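PDB 2XSG: CCMAN5 from Cellulosimicrobium cellulans, which hydrolyses alpha-mannosidic linkages as a calcium-binding family GH92 glycosidase and can be used in making mannose-6-phosphate-bearing glycans on yeast-produced enzymes. Local coordinates for residues 349-354 with 358-363; 384-389 with 430-435; 406-411 with 458-463. One frame throughout, in Å; residues are numbered along the deposited sequence.

Overall arrangement
All three contacts lie in the GH92 catalytic domain, an (alpha/alpha)6 barrel of helical hairpins. Contact 1, at the start of helix 353-366, is the most central, its centre about 7 Å from that of the chain. Centres of contacts 1 and 3 are about 13 Å apart, those of contacts 2 and 3 about 17 Å, those of contacts 1 and 2 about 20 Å. Contact 1 closes first along the chain; the segments of contacts 2 and 3 alternate, interlocking helices 368-387, 409-418, 427-438 and 455-474. W354 and Q460 join contacts 1 and 3; L434 packs on S409. W351 and Q460 side chains lie about 10 Å from a bound buffer molecule; contact 2 is peripheral packing.

Contact 1 (349-354 with 358-363); sequences DSWATW and RKFSVI
W351 and F360 meet at the entrance to helix 353-366, one of the helices of the (alpha/alpha)6 barrel, with A352 as its N-cap. The benzo corner of the indole does the touching: W351 CZ3 lies 3.6 Å from F360 CZ, and W351 CE3 is 3.9 Å from the same F360 CZ. Relative to the indole, F360 CZ lies at the edge, near its plane. The rings are nonetheless an oblique pair, with planes 36° apart and 5.8 Å between the centroids of the W351 six-membered ring and the F360 ring. Both side chains carry CG anti to the carbonyl carbon (chi1 -55° for W351, -64° for F360), which for F360 sends the phenyl from the helix back toward the segment that leads into it. Y371 and V412 also pack on F360, while L378 and L381 of helix 368-387 pack on W351, so the pair is buried.

The aliphatic end of K359 lies on the ring: its CE stands 3.9 Å above one face of F360, near the rim, while NZ reaches D356 in a salt bridge and the backbone oxygens of M321 and A663, the latter next to the calcium ligand D662. A water spans the two segments: it donates to S350 O at 2.9 Å and accepts from K359 NZ at 3.0 Å.

Contact 2 (384-389 with 430-435); sequences DAEATG and AYPALQ
E386 lays its carboxylate against P432 where helix 368-387 packs on helix 427-438, an inter-helix contact of the (alpha/alpha)6 barrel. E386 CD and P432 CG are 3.5 Å apart, and the two side chains cross at about a right angle. With CG anti to the backbone N (chi1 170°) and a bend at chi2 (72°), E386 sets its carboxylate against the CG corner of the P432 ring, with CB a little farther. Beside this pair the helices come close, the CA atoms of E386 and A433 being 5.6 Å apart; the small side chain of A433 is consistent with so close an approach, and A433 CB lies 4.2 Å from E386 CB and 4.5 Å from A385 CB.

In the next shell, R436 holds E386 OE1 in a salt bridge, and F382 packs on A430, A433 and L434. Were E386 shortened to an alanine, R436 would probably lose its carboxylate mate and the CG corner of P432 its cover. Farther out, D384 is tied to R426 and Y332. T388 OG1, which also pairs with T390 OG1, donates to A385 O at 2.6 Å, tilted 17° from the carbonyl plane.

Contact 3 (406-411 with 458-463); sequences WERSSV and SVQRGY
The guanidinium of R408 lies between two aliphatic groups: Q460 CB covers one face, 3.9 Å from R408 CZ, and E407 CB stands over the centre of the opposite face, 3.8 Å above the R408 plane. The amide of Q460 is turned almost square to it, with planes 89° apart. R408 NH1 donates to Q460 OE1 at 2.5 Å, with an N-H...O angle of 144°, in the carbonyl plane on a lone pair, though tilted out of the guanidinium plane. W354 NE1 is a second donor to that oxygen, so two residues probably fix the rotation of the amide. R408 gets there by bending at chi2 and again at chi3 (91°), and its NH2 makes a salt bridge to D464, one helical turn beyond Q460.

R408 is also the N-cap of helix 409-418 and the third residue of a type II beta turn, W406 to S409, in which it takes a positive phi. S409 closes this turn twice, through N and OG, both onto W406 O.

Nearby, V411 CG2 is 3.6 Å from Y463 CD1, and V411 CG1 is 3.7 Å from Y463 CE1; A682 O accepts from Y463 OH. The contact joins the start of helix 409-418 to helix 455-474 within the (alpha/alpha)6 catalytic domain, while F357 of helix 353-366 packs on R408 and V411, and helix 427-438 packs on S409 and S410.

Contact 1 (349-354 with 358-363)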
ATOM      1  N   ASP A 349       0.052  -8.000  -9.720  1.00  3.74           N
ATOM      2  CA  ASP A 349       1.176  -8.540  -8.969  1.00  3.32           C
ATOM      3  C   ASP A 349       1.824  -7.411  -8.173  1.00  3.66           C
ATOM      4  O   ASP A 349       1.641  -6.225  -8.508  1.00  3.83           O
ATOM      5  CB  ASP A 349       2.181  -9.178  -9.927  1.00  3.09           C
ATOM      6  CG  ASP A 349       3.187 -10.089  -9.227  1.00  3.25           C
ATOM      7  OD1 ASP A 349       3.084 -10.324  -7.996  1.00  2.86           O
ATOM      8  OD2 ASP A 349       4.119 -10.552  -9.921  1.00  4.01           O
ATOM      9  N   SER A 350       2.565  -7.802  -7.139  1.00  3.02           N
ATOM     10  CA  SER A 350       3.284  -6.926  -6.181  1.00  3.95           C
ATOM     11  C   SER A 350       2.547  -6.898  -4.862  1.00  3.69           C
ATOM     12  O   SER A 350       1.590  -6.161  -4.697  1.00  4.39           O
ATOM     13  CB  SER A 350       3.494  -5.500  -6.674  1.00  3.87           C
ATOM     14  OG  SER A 350       4.367  -4.822  -5.788  1.00  4.30           O
ATOM     15  N   TRP A 351       2.996  -7.717  -3.928  1.00  3.90           N
ATOM     16  CA  TRP A 351       2.215  -8.001  -2.733  1.00  3.88           C
ATOM     17  C   TRP A 351       3.017  -7.670  -1.484  1.00  3.55           C
ATOM     18  O   TRP A 351       4.228  -7.822  -1.473  1.00  3.92           O
ATOM     19  CB  TRP A 351       1.842  -9.476  -2.731  1.00  3.73           C
ATOM     20  CG  TRP A 351       1.114  -9.929  -3.987  1.00  4.59           C
ATOM     21  CD1 TRP A 351       1.664 -10.514  -5.085  1.00  4.39           C
ATOM     22  CD2 TRP A 351      -0.291  -9.832  -4.241  1.00  4.96           C
ATOM     23  NE1 TRP A 351       0.683 -10.783  -6.027  1.00  5.87           N
ATOM     24  CE2 TRP A 351      -0.524 -10.372  -5.528  1.00  5.18           C
ATOM     25  CE3 TRP A 351      -1.378  -9.342  -3.501  1.00  5.76           C
ATOM     26  CZ2 TRP A 351      -1.801 -10.453  -6.086  1.00  5.89           C
ATOM     27  CZ3 TRP A 351      -2.654  -9.405  -4.065  1.00  5.32           C
ATOM     28  CH2 TRP A 351      -2.851  -9.951  -5.350  1.00  7.05           C
ATOM     29  N   ALA A 352       2.342  -7.175  -0.449  1.00  3.97           N
ATOM     30  CA  ALA A 352       2.959  -6.930   0.851  1.00  3.39           C
ATOM     31  C   ALA A 352       1.900  -7.315   1.874  1.00  3.86           C
ATOM     32  O   ALA A 352       1.561  -6.543   2.771  1.00  3.74           O
ATOM     33  CB  ALA A 352       3.342  -5.479   1.005  1.00  3.71           C
ATOM     34  N   THR A 353       1.382  -8.524   1.721  1.00  3.58           N
ATOM     35  CA  THR A 353       0.134  -8.900   2.351  1.00  3.82           C
ATOM     36  C   THR A 353       0.187  -9.044   3.883  1.00  3.68           C
ATOM     37  O   THR A 353      -0.841  -8.895   4.543  1.00  3.89           O
ATOM     38  CB  THR A 353      -0.445 -10.120   1.612  1.00  4.28           C
ATOM     39  OG1 THR A 353      -0.393  -9.834   0.206  1.00  5.44           O
ATOM     40  CG2 THR A 353      -1.899 -10.401   2.023  1.00  2.44           C
ATOM     41  N   TRP A 354       1.372  -9.294   4.441  1.00  3.55           N
ATOM     42  CA  TRP A 354       1.572  -9.289   5.905  1.00  4.26           C
ATOM     43  C   TRP A 354       1.158  -7.930   6.508  1.00  4.39           C
ATOM     44  O   TRP A 354       0.522  -7.880   7.564  1.00  3.46           O
ATOM     45  CB  TRP A 354       3.037  -9.579   6.234  1.00  4.59           C
ATOM     46  CG  TRP A 354       3.364  -9.861   7.680  1.00  7.00           C
ATOM     47  CD1 TRP A 354       3.387 -11.089   8.290  1.00  8.38           C
ATOM     48  CD2 TRP A 354       3.765  -8.911   8.681  1.00  9.98           C
ATOM     49  NE1 TRP A 354       3.747 -10.955   9.615  1.00 11.93           N
ATOM     50  CE2 TRP A 354       4.002  -9.635   9.876  1.00 11.65           C
ATOM     51  CE3 TRP A 354       3.946  -7.523   8.688  1.00 12.81           C
ATOM     52  CZ2 TRP A 354       4.399  -9.012  11.072  1.00 14.40           C
ATOM     53  CZ3 TRP A 354       4.339  -6.899   9.879  1.00 13.24           C
ATOM     54  CH2 TRP A 354       4.559  -7.647  11.055  1.00 15.08           C
ATOM     55  N   ARG A 358      -5.866  -6.088   5.226  1.00  3.71           N
ATOM     56  CA  ARG A 358      -7.187  -5.465   5.441  1.00  4.11           C
ATOM     57  C   ARG A 358      -7.611  -4.496   4.325  1.00  3.84           C
ATOM     58  O   ARG A 358      -8.791  -4.151   4.218  1.00  3.72           O
ATOM     59  CB  ARG A 358      -7.248  -4.725   6.773  1.00  3.99           C
ATOM     60  CG  ARG A 358      -7.454  -5.619   7.968  1.00  5.71           C
ATOM     61  CD  ARG A 358      -7.966  -4.810   9.176  1.00  5.67           C
ATOM     62  NE  ARG A 358      -8.463  -5.691  10.223  1.00  4.19           N
ATOM     63  CZ  ARG A 358      -7.669  -6.395  11.019  1.00  3.80           C
ATOM     64  NH1 ARG A 358      -6.353  -6.305  10.886  1.00  2.16           N
ATOM     65  NH2 ARG A 358      -8.187  -7.189  11.943  1.00  2.74           N
ATOM     66  N   LYS A 359      -6.657  -4.037   3.517  1.00  3.05           N
ATOM     67  CA  LYS A 359      -6.968  -3.029   2.496  1.00  2.82           C
ATOM     68  C   LYS A 359      -7.881  -3.598   1.402  1.00  2.67           C
ATOM     69  O   LYS A 359      -8.749  -2.881   0.870  1.00  2.34           O
ATOM     70  CB  LYS A 359      -5.683  -2.402   1.905  1.00  2.64           C
ATOM     71  CG  LYS A 359      -5.062  -3.173   0.752  1.00  3.37           C
ATOM     72  CD  LYS A 359      -3.818  -2.487   0.201  1.00  3.48           C
ATOM     73  CE  LYS A 359      -3.401  -3.152  -1.093  1.00  2.52           C
ATOM     74  NZ  LYS A 359      -1.936  -2.953  -1.410  1.00  3.27           N
ATOM     75  N   PHE A 360      -7.690  -4.882   1.081  1.00  2.16           N
ATOM     76  CA  PHE A 360      -8.446  -5.521   0.023  1.00  2.32           C
ATOM     77  C   PHE A 360      -9.929  -5.550   0.363  1.00  2.23           C
ATOM     78  O   PHE A 360     -10.767  -5.352  -0.524  1.00  2.00           O
ATOM     79  CB  PHE A 360      -7.922  -6.940  -0.257  1.00  2.83           C
ATOM     80  CG  PHE A 360      -6.504  -6.962  -0.781  1.00  4.01           C
ATOM     81  CD1 PHE A 360      -6.240  -6.714  -2.119  1.00  4.90           C
ATOM     82  CD2 PHE A 360      -5.439  -7.203   0.073  1.00  4.61           C
ATOM     83  CE1 PHE A 360      -4.935  -6.706  -2.609  1.00  4.73           C
ATOM     84  CE2 PHE A 360      -4.118  -7.221  -0.415  1.00  7.25           C
ATOM     85  CZ  PHE A 360      -3.878  -6.977  -1.759  1.00  6.36           C
ATOM     86  N   SER A 361     -10.257  -5.769   1.640  1.00  2.02           N
ATOM     87  CA  SER A 361     -11.657  -5.811   2.055  1.00  2.68           C
ATOM     88  C   SER A 361     -12.377  -4.495   1.735  1.00  3.29           C
ATOM     89  O   SER A 361     -13.586  -4.503   1.449  1.00  3.90           O
ATOM     90  CB  SER A 361     -11.792  -6.111   3.540  1.00  3.17           C
ATOM     91  OG  SER A 361     -11.101  -7.289   3.955  1.00  3.32           O
ATOM     92  N   VAL A 362     -11.642  -3.385   1.805  1.00  3.05           N
ATOM     93  CA  VAL A 362     -12.162  -2.044   1.479  1.00  3.61           C
ATOM     94  C   VAL A 362     -12.247  -1.819  -0.034  1.00  4.05           C
ATOM     95  O   VAL A 362     -13.262  -1.331  -0.537  1.00  4.83           O
ATOM     96  CB  VAL A 362     -11.299  -0.918   2.119  1.00  3.89           C
ATOM     97  CG1 VAL A 362     -11.913   0.477   1.856  1.00  4.20           C
ATOM     98  CG2 VAL A 362     -11.099  -1.143   3.637  1.00  3.70           C
ATOM     99  N   ILE A 363     -11.177  -2.156  -0.760  1.00  3.96           N
ATOM    100  CA  ILE A 363     -11.214  -2.171  -2.221  1.00  3.43           C
ATOM    101  C   ILE A 363     -12.475  -2.892  -2.722  1.00  3.45           C
ATOM    102  O   ILE A 363     -13.150  -2.400  -3.633  1.00  3.48           O
ATOM    103  CB  ILE A 363      -9.941  -2.810  -2.848  1.00  3.37           C
ATOM    104  CG1 ILE A 363      -8.714  -1.932  -2.605  1.00  2.14           C
ATOM    105  CG2 ILE A 363     -10.125  -3.007  -4.357  1.00  2.97           C
ATOM    106  CD1 ILE A 363      -7.401  -2.629  -2.965  1.00  2.00           C
TER
HETATM  107  O   HOH W   1      -0.239  -5.001  -2.707  1.00  6.70           O

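Contact 2 (384-389 with 430-435)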
ATOM      1  N   ASP A 384       0.566 -21.073  -9.687  1.00  6.79           N
ATOM      2  CA  ASP A 384       1.840 -21.124 -10.404  1.00  7.44           C
ATOM      3  C   ASP A 384       2.980 -21.712  -9.566  1.00  7.95           C
ATOM      4  O   ASP A 384       3.737 -22.562 -10.066  1.00  8.63           O
ATOM      5  CB  ASP A 384       2.225 -19.742 -10.955  1.00  7.51           C
ATOM      6  CG  ASP A 384       1.368 -19.320 -12.143  1.00  7.97           C
ATOM      7  OD1 ASP A 384       0.623 -20.179 -12.690  1.00  8.13           O
ATOM      8  OD2 ASP A 384       1.421 -18.124 -12.522  1.00  7.11           O
ATOM      9  N   ALA A 385       3.105 -21.282  -8.310  1.00  8.28           N
ATOM     10  CA  ALA A 385       4.068 -21.903  -7.392  1.00  9.01           C
ATOM     11  C   ALA A 385       3.855 -23.417  -7.329  1.00  9.33           C
ATOM     12  O   ALA A 385       4.807 -24.197  -7.444  1.00  9.43           O
ATOM     13  CB  ALA A 385       3.982 -21.285  -5.992  1.00  8.95           C
ATOM     14  N   GLU A 386       2.604 -23.830  -7.168  1.00  9.87           N
ATOM     15  CA  GLU A 386       2.270 -25.249  -7.124  1.00 10.91           C
ATOM     16  C   GLU A 386       2.647 -25.984  -8.425  1.00 11.38           C
ATOM     17  O   GLU A 386       3.212 -27.085  -8.384  1.00 11.54           O
ATOM     18  CB  GLU A 386       0.785 -25.424  -6.773  1.00 10.78           C
ATOM     19  CG  GLU A 386       0.248 -26.826  -6.915  1.00 12.34           C
ATOM     20  CD  GLU A 386       0.743 -27.775  -5.837  1.00 12.33           C
ATOM     21  OE1 GLU A 386       1.502 -27.373  -4.930  1.00 13.62           O
ATOM     22  OE2 GLU A 386       0.329 -28.932  -5.883  1.00 13.93           O
ATOM     23  N   ALA A 387       2.341 -25.355  -9.561  1.00 11.83           N
ATOM     24  CA  ALA A 387       2.633 -25.879 -10.902  1.00 12.41           C
ATOM     25  C   ALA A 387       4.108 -26.194 -11.168  1.00 12.75           C
ATOM     26  O   ALA A 387       4.407 -27.104 -11.944  1.00 12.01           O
ATOM     27  CB  ALA A 387       2.100 -24.912 -11.983  1.00 12.22           C
ATOM     28  N   THR A 388       5.020 -25.440 -10.541  1.00 13.31           N
ATOM     29  CA  THR A 388       6.461 -25.683 -10.697  1.00 13.68           C
ATOM     30  C   THR A 388       6.834 -27.089 -10.200  1.00 14.26           C
ATOM     31  O   THR A 388       7.836 -27.669 -10.638  1.00 14.23           O
ATOM     32  CB  THR A 388       7.339 -24.647  -9.964  1.00 13.77           C
ATOM     33  OG1 THR A 388       7.121 -24.733  -8.546  1.00 14.39           O
ATOM     34  CG2 THR A 388       7.051 -23.231 -10.455  1.00 12.95           C
ATOM     35  N   GLY A 389       6.003 -27.632  -9.310  1.00 14.10           N
ATOM     36  CA  GLY A 389       6.265 -28.919  -8.685  1.00 14.39           C
ATOM     37  C   GLY A 389       7.424 -28.897  -7.687  1.00 14.41           C
ATOM     38  O   GLY A 389       7.805 -29.935  -7.172  1.00 14.07           O
ATOM     39  N   ALA A 430      -4.115 -23.500  -6.265  1.00  8.59           N
ATOM     40  CA  ALA A 430      -3.606 -22.540  -5.300  1.00  8.16           C
ATOM     41  C   ALA A 430      -3.576 -23.128  -3.884  1.00  8.40           C
ATOM     42  O   ALA A 430      -2.628 -22.918  -3.138  1.00  8.37           O
ATOM     43  CB  ALA A 430      -4.454 -21.245  -5.336  1.00  7.49           C
ATOM     44  N   TYR A 431      -4.613 -23.890  -3.532  1.00  8.63           N
ATOM     45  CA  TYR A 431      -4.795 -24.390  -2.153  1.00  8.25           C
ATOM     46  C   TYR A 431      -3.573 -25.071  -1.482  1.00  7.76           C
ATOM     47  O   TYR A 431      -3.174 -24.657  -0.406  1.00  7.83           O
ATOM     48  CB  TYR A 431      -6.071 -25.241  -2.045  1.00  7.76           C
ATOM     49  CG  TYR A 431      -6.394 -25.689  -0.644  1.00  8.35           C
ATOM     50  CD1 TYR A 431      -6.987 -24.820   0.258  1.00  8.99           C
ATOM     51  CD2 TYR A 431      -6.107 -26.991  -0.224  1.00  8.39           C
ATOM     52  CE1 TYR A 431      -7.278 -25.212   1.551  1.00 10.65           C
ATOM     53  CE2 TYR A 431      -6.397 -27.403   1.069  1.00 10.03           C
ATOM     54  CZ  TYR A 431      -6.984 -26.497   1.951  1.00 11.66           C
ATOM     55  OH  TYR A 431      -7.284 -26.883   3.227  1.00 13.97           O
ATOM     56  N   PRO A 432      -2.964 -26.094  -2.113  1.00  8.10           N
ATOM     57  CA  PRO A 432      -1.809 -26.701  -1.436  1.00  8.05           C
ATOM     58  C   PRO A 432      -0.633 -25.732  -1.231  1.00  8.09           C
ATOM     59  O   PRO A 432       0.085 -25.845  -0.230  1.00  8.36           O
ATOM     60  CB  PRO A 432      -1.397 -27.831  -2.384  1.00  7.80           C
ATOM     61  CG  PRO A 432      -2.013 -27.461  -3.696  1.00  7.98           C
ATOM     62  CD  PRO A 432      -3.302 -26.818  -3.347  1.00  7.86           C
ATOM     63  N   ALA A 433      -0.432 -24.804  -2.164  1.00  7.66           N
ATOM     64  CA  ALA A 433       0.591 -23.780  -1.995  1.00  7.78           C
ATOM     65  C   ALA A 433       0.234 -22.808  -0.869  1.00  7.09           C
ATOM     66  O   ALA A 433       1.115 -22.323  -0.161  1.00  7.34           O
ATOM     67  CB  ALA A 433       0.844 -23.031  -3.308  1.00  8.22           C
ATOM     68  N   LEU A 434      -1.054 -22.532  -0.709  1.00  7.39           N
ATOM     69  CA  LEU A 434      -1.518 -21.723   0.407  1.00  7.30           C
ATOM     70  C   LEU A 434      -1.331 -22.479   1.732  1.00  8.15           C
ATOM     71  O   LEU A 434      -0.943 -21.870   2.732  1.00  8.09           O
ATOM     72  CB  LEU A 434      -2.965 -21.270   0.206  1.00  6.83           C
ATOM     73  CG  LEU A 434      -3.253 -20.200  -0.851  1.00  5.40           C
ATOM     74  CD1 LEU A 434      -4.735 -20.139  -1.144  1.00  5.49           C
ATOM     75  CD2 LEU A 434      -2.746 -18.851  -0.416  1.00  3.32           C
ATOM     76  N   GLN A 435      -1.563 -23.798   1.730  1.00  8.50           N
ATOM     77  CA  GLN A 435      -1.276 -24.621   2.906  1.00  9.52           C
ATOM     78  C   GLN A 435       0.198 -24.551   3.339  1.00  9.25           C
ATOM     79  O   GLN A 435       0.480 -24.392   4.530  1.00  9.86           O
ATOM     80  CB  GLN A 435      -1.712 -26.086   2.695  1.00 10.14           C
ATOM     81  CG  GLN A 435      -1.693 -26.943   3.972  1.00 13.40           C
ATOM     82  CD  GLN A 435      -2.941 -26.781   4.840  1.00 17.88           C
ATOM     83  OE1 GLN A 435      -2.852 -26.483   6.041  1.00 19.17           O
ATOM     84  NE2 GLN A 435      -4.109 -26.992   4.241  1.00 20.15           N
TER

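Contact 3 (406-411 with 458-463)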
ATOM      1  N   TRP A 406       4.038 -12.260   1.292  1.00  3.22           N
ATOM      2  CA  TRP A 406       2.777 -12.899   0.900  1.00  3.31           C
ATOM      3  C   TRP A 406       1.963 -13.480   2.044  1.00  3.53           C
ATOM      4  O   TRP A 406       0.905 -14.048   1.812  1.00  4.03           O
ATOM      5  CB  TRP A 406       3.044 -13.984  -0.157  1.00  3.91           C
ATOM      6  CG  TRP A 406       3.853 -13.486  -1.335  1.00  3.67           C
ATOM      7  CD1 TRP A 406       3.371 -12.880  -2.470  1.00  3.53           C
ATOM      8  CD2 TRP A 406       5.278 -13.523  -1.472  1.00  2.77           C
ATOM      9  NE1 TRP A 406       4.415 -12.547  -3.313  1.00  2.95           N
ATOM     10  CE2 TRP A 406       5.593 -12.932  -2.726  1.00  3.93           C
ATOM     11  CE3 TRP A 406       6.324 -13.999  -0.660  1.00  3.12           C
ATOM     12  CZ2 TRP A 406       6.909 -12.802  -3.181  1.00  3.69           C
ATOM     13  CZ3 TRP A 406       7.635 -13.874  -1.116  1.00  2.63           C
ATOM     14  CH2 TRP A 406       7.913 -13.271  -2.359  1.00  4.40           C
ATOM     15  N   GLU A 407       2.431 -13.329   3.277  1.00  4.11           N
ATOM     16  CA  GLU A 407       1.681 -13.837   4.429  1.00  4.40           C
ATOM     17  C   GLU A 407       0.288 -13.226   4.473  1.00  4.27           C
ATOM     18  O   GLU A 407       0.111 -12.082   4.076  1.00  3.94           O
ATOM     19  CB  GLU A 407       2.400 -13.541   5.754  1.00  4.65           C
ATOM     20  CG  GLU A 407       3.799 -14.127   5.891  1.00  5.41           C
ATOM     21  CD  GLU A 407       4.901 -13.122   5.576  1.00  5.62           C
ATOM     22  OE1 GLU A 407       4.663 -12.153   4.825  1.00  4.32           O
ATOM     23  OE2 GLU A 407       6.018 -13.317   6.087  1.00  7.73           O
ATOM     24  N   ARG A 408      -0.684 -13.988   4.988  1.00  3.80           N
ATOM     25  CA  ARG A 408      -2.090 -13.566   5.113  1.00  3.53           C
ATOM     26  C   ARG A 408      -2.859 -13.663   3.797  1.00  3.59           C
ATOM     27  O   ARG A 408      -4.049 -13.334   3.763  1.00  3.31           O
ATOM     28  CB  ARG A 408      -2.265 -12.151   5.710  1.00  3.55           C
ATOM     29  CG  ARG A 408      -1.529 -11.837   7.026  1.00  5.66           C
ATOM     30  CD  ARG A 408      -1.941 -12.708   8.210  1.00  5.80           C
ATOM     31  NE  ARG A 408      -1.101 -13.905   8.326  1.00  9.27           N
ATOM     32  CZ  ARG A 408       0.101 -13.954   8.898  1.00 10.33           C
ATOM     33  NH1 ARG A 408       0.650 -12.862   9.421  1.00 11.00           N
ATOM     34  NH2 ARG A 408       0.773 -15.104   8.933  1.00 10.00           N
ATOM     35  N   SER A 409      -2.200 -14.104   2.717  1.00  3.07           N
ATOM     36  CA  SER A 409      -2.909 -14.328   1.436  1.00  3.56           C
ATOM     37  C   SER A 409      -4.163 -15.198   1.607  1.00  3.26           C
ATOM     38  O   SER A 409      -5.162 -14.964   0.939  1.00  3.79           O
ATOM     39  CB  SER A 409      -1.994 -14.976   0.384  1.00  3.33           C
ATOM     40  OG  SER A 409      -0.999 -14.079  -0.078  1.00  3.43           O
ATOM     41  N   SER A 410      -4.099 -16.208   2.482  1.00  3.66           N
ATOM     42  CA  SER A 410      -5.264 -17.104   2.704  1.00  4.17           C
ATOM     43  C   SER A 410      -6.482 -16.326   3.204  1.00  3.89           C
ATOM     44  O   SER A 410      -7.631 -16.691   2.921  1.00  3.79           O
ATOM     45  CB  SER A 410      -4.930 -18.249   3.678  1.00  4.04           C
ATOM     46  OG  SER A 410      -4.805 -17.777   5.025  1.00  5.25           O
ATOM     47  N   VAL A 411      -6.215 -15.252   3.943  1.00  3.49           N
ATOM     48  CA  VAL A 411      -7.267 -14.416   4.519  1.00  3.23           C
ATOM     49  C   VAL A 411      -7.901 -13.590   3.413  1.00  2.99           C
ATOM     50  O   VAL A 411      -9.117 -13.455   3.364  1.00  2.77           O
ATOM     51  CB  VAL A 411      -6.695 -13.505   5.633  1.00  3.63           C
ATOM     52  CG1 VAL A 411      -7.760 -12.525   6.169  1.00  3.51           C
ATOM     53  CG2 VAL A 411      -6.124 -14.388   6.789  1.00  2.87           C
ATOM     54  N   SER A 458       1.666 -17.790  16.859  1.00  5.22           N
ATOM     55  CA  SER A 458       0.423 -18.519  17.177  1.00  5.00           C
ATOM     56  C   SER A 458      -0.817 -17.794  16.685  1.00  4.39           C
ATOM     57  O   SER A 458      -1.593 -18.368  15.928  1.00  4.13           O
ATOM     58  CB  SER A 458       0.294 -18.816  18.678  1.00  5.23           C
ATOM     59  OG  SER A 458       1.356 -19.653  19.136  1.00  7.79           O
ATOM     60  N   VAL A 459      -1.004 -16.535  17.096  1.00  4.17           N
ATOM     61  CA  VAL A 459      -2.176 -15.763  16.660  1.00  3.77           C
ATOM     62  C   VAL A 459      -2.205 -15.598  15.141  1.00  3.97           C
ATOM     63  O   VAL A 459      -3.274 -15.579  14.531  1.00  3.70           O
ATOM     64  CB  VAL A 459      -2.313 -14.353  17.351  1.00  3.56           C
ATOM     65  CG1 VAL A 459      -2.595 -14.473  18.855  1.00  3.40           C
ATOM     66  CG2 VAL A 459      -1.088 -13.512  17.104  1.00  3.81           C
ATOM     67  N   GLN A 460      -1.027 -15.483  14.528  1.00  4.34           N
ATOM     68  CA  GLN A 460      -0.939 -15.323  13.081  1.00  3.69           C
ATOM     69  C   GLN A 460      -1.400 -16.555  12.329  1.00  3.34           C
ATOM     70  O   GLN A 460      -2.165 -16.439  11.390  1.00  2.63           O
ATOM     71  CB  GLN A 460       0.478 -14.921  12.660  1.00  4.61           C
ATOM     72  CG  GLN A 460       0.738 -13.427  12.916  1.00  5.77           C
ATOM     73  CD  GLN A 460       2.116 -13.012  12.482  1.00  9.82           C
ATOM     74  OE1 GLN A 460       2.367 -12.832  11.301  1.00 13.93           O
ATOM     75  NE2 GLN A 460       3.022 -12.859  13.437  1.00 11.12           N
ATOM     76  N   ARG A 461      -0.937 -17.735  12.752  1.00  2.99           N
ATOM     77  CA  ARG A 461      -1.378 -18.983  12.162  1.00  3.05           C
ATOM     78  C   ARG A 461      -2.884 -19.170  12.386  1.00  2.66           C
ATOM     79  O   ARG A 461      -3.586 -19.741  11.542  1.00  3.31           O
ATOM     80  CB  ARG A 461      -0.583 -20.171  12.738  1.00  2.58           C
ATOM     81  CG  ARG A 461      -1.025 -21.549  12.245  1.00  3.25           C
ATOM     82  CD  ARG A 461       0.096 -22.565  12.359  1.00  2.23           C
ATOM     83  NE  ARG A 461       1.168 -22.256  11.409  1.00  4.28           N
ATOM     84  CZ  ARG A 461       2.432 -22.653  11.517  1.00  6.43           C
ATOM     85  NH1 ARG A 461       2.823 -23.416  12.533  1.00  9.05           N
ATOM     86  NH2 ARG A 461       3.315 -22.286  10.598  1.00  5.52           N
ATOM     87  N   GLY A 462      -3.370 -18.702  13.524  1.00  2.37           N
ATOM     88  CA  GLY A 462      -4.787 -18.806  13.837  1.00  2.45           C
ATOM     89  C   GLY A 462      -5.611 -18.117  12.768  1.00  2.86           C
ATOM     90  O   GLY A 462      -6.556 -18.701  12.234  1.00  2.81           O
ATOM     91  N   TYR A 463      -5.241 -16.878  12.438  1.00  2.90           N
ATOM     92  CA  TYR A 463      -5.951 -16.134  11.403  1.00  3.51           C
ATOM     93  C   TYR A 463      -5.751 -16.776  10.005  1.00  3.44           C
ATOM     94  O   TYR A 463      -6.697 -16.877   9.228  1.00  3.29           O
ATOM     95  CB  TYR A 463      -5.516 -14.668  11.410  1.00  3.62           C
ATOM     96  CG  TYR A 463      -6.589 -13.676  11.007  1.00  5.13           C
ATOM     97  CD1 TYR A 463      -7.588 -14.016  10.083  1.00  4.24           C
ATOM     98  CD2 TYR A 463      -6.595 -12.383  11.528  1.00  5.26           C
ATOM     99  CE1 TYR A 463      -8.577 -13.107   9.710  1.00  5.19           C
ATOM    100  CE2 TYR A 463      -7.585 -11.452  11.142  1.00  5.10           C
ATOM    101  CZ  TYR A 463      -8.568 -11.828  10.231  1.00  5.40           C
ATOM    102  OH  TYR A 463      -9.552 -10.933   9.841  1.00  5.59           O
TER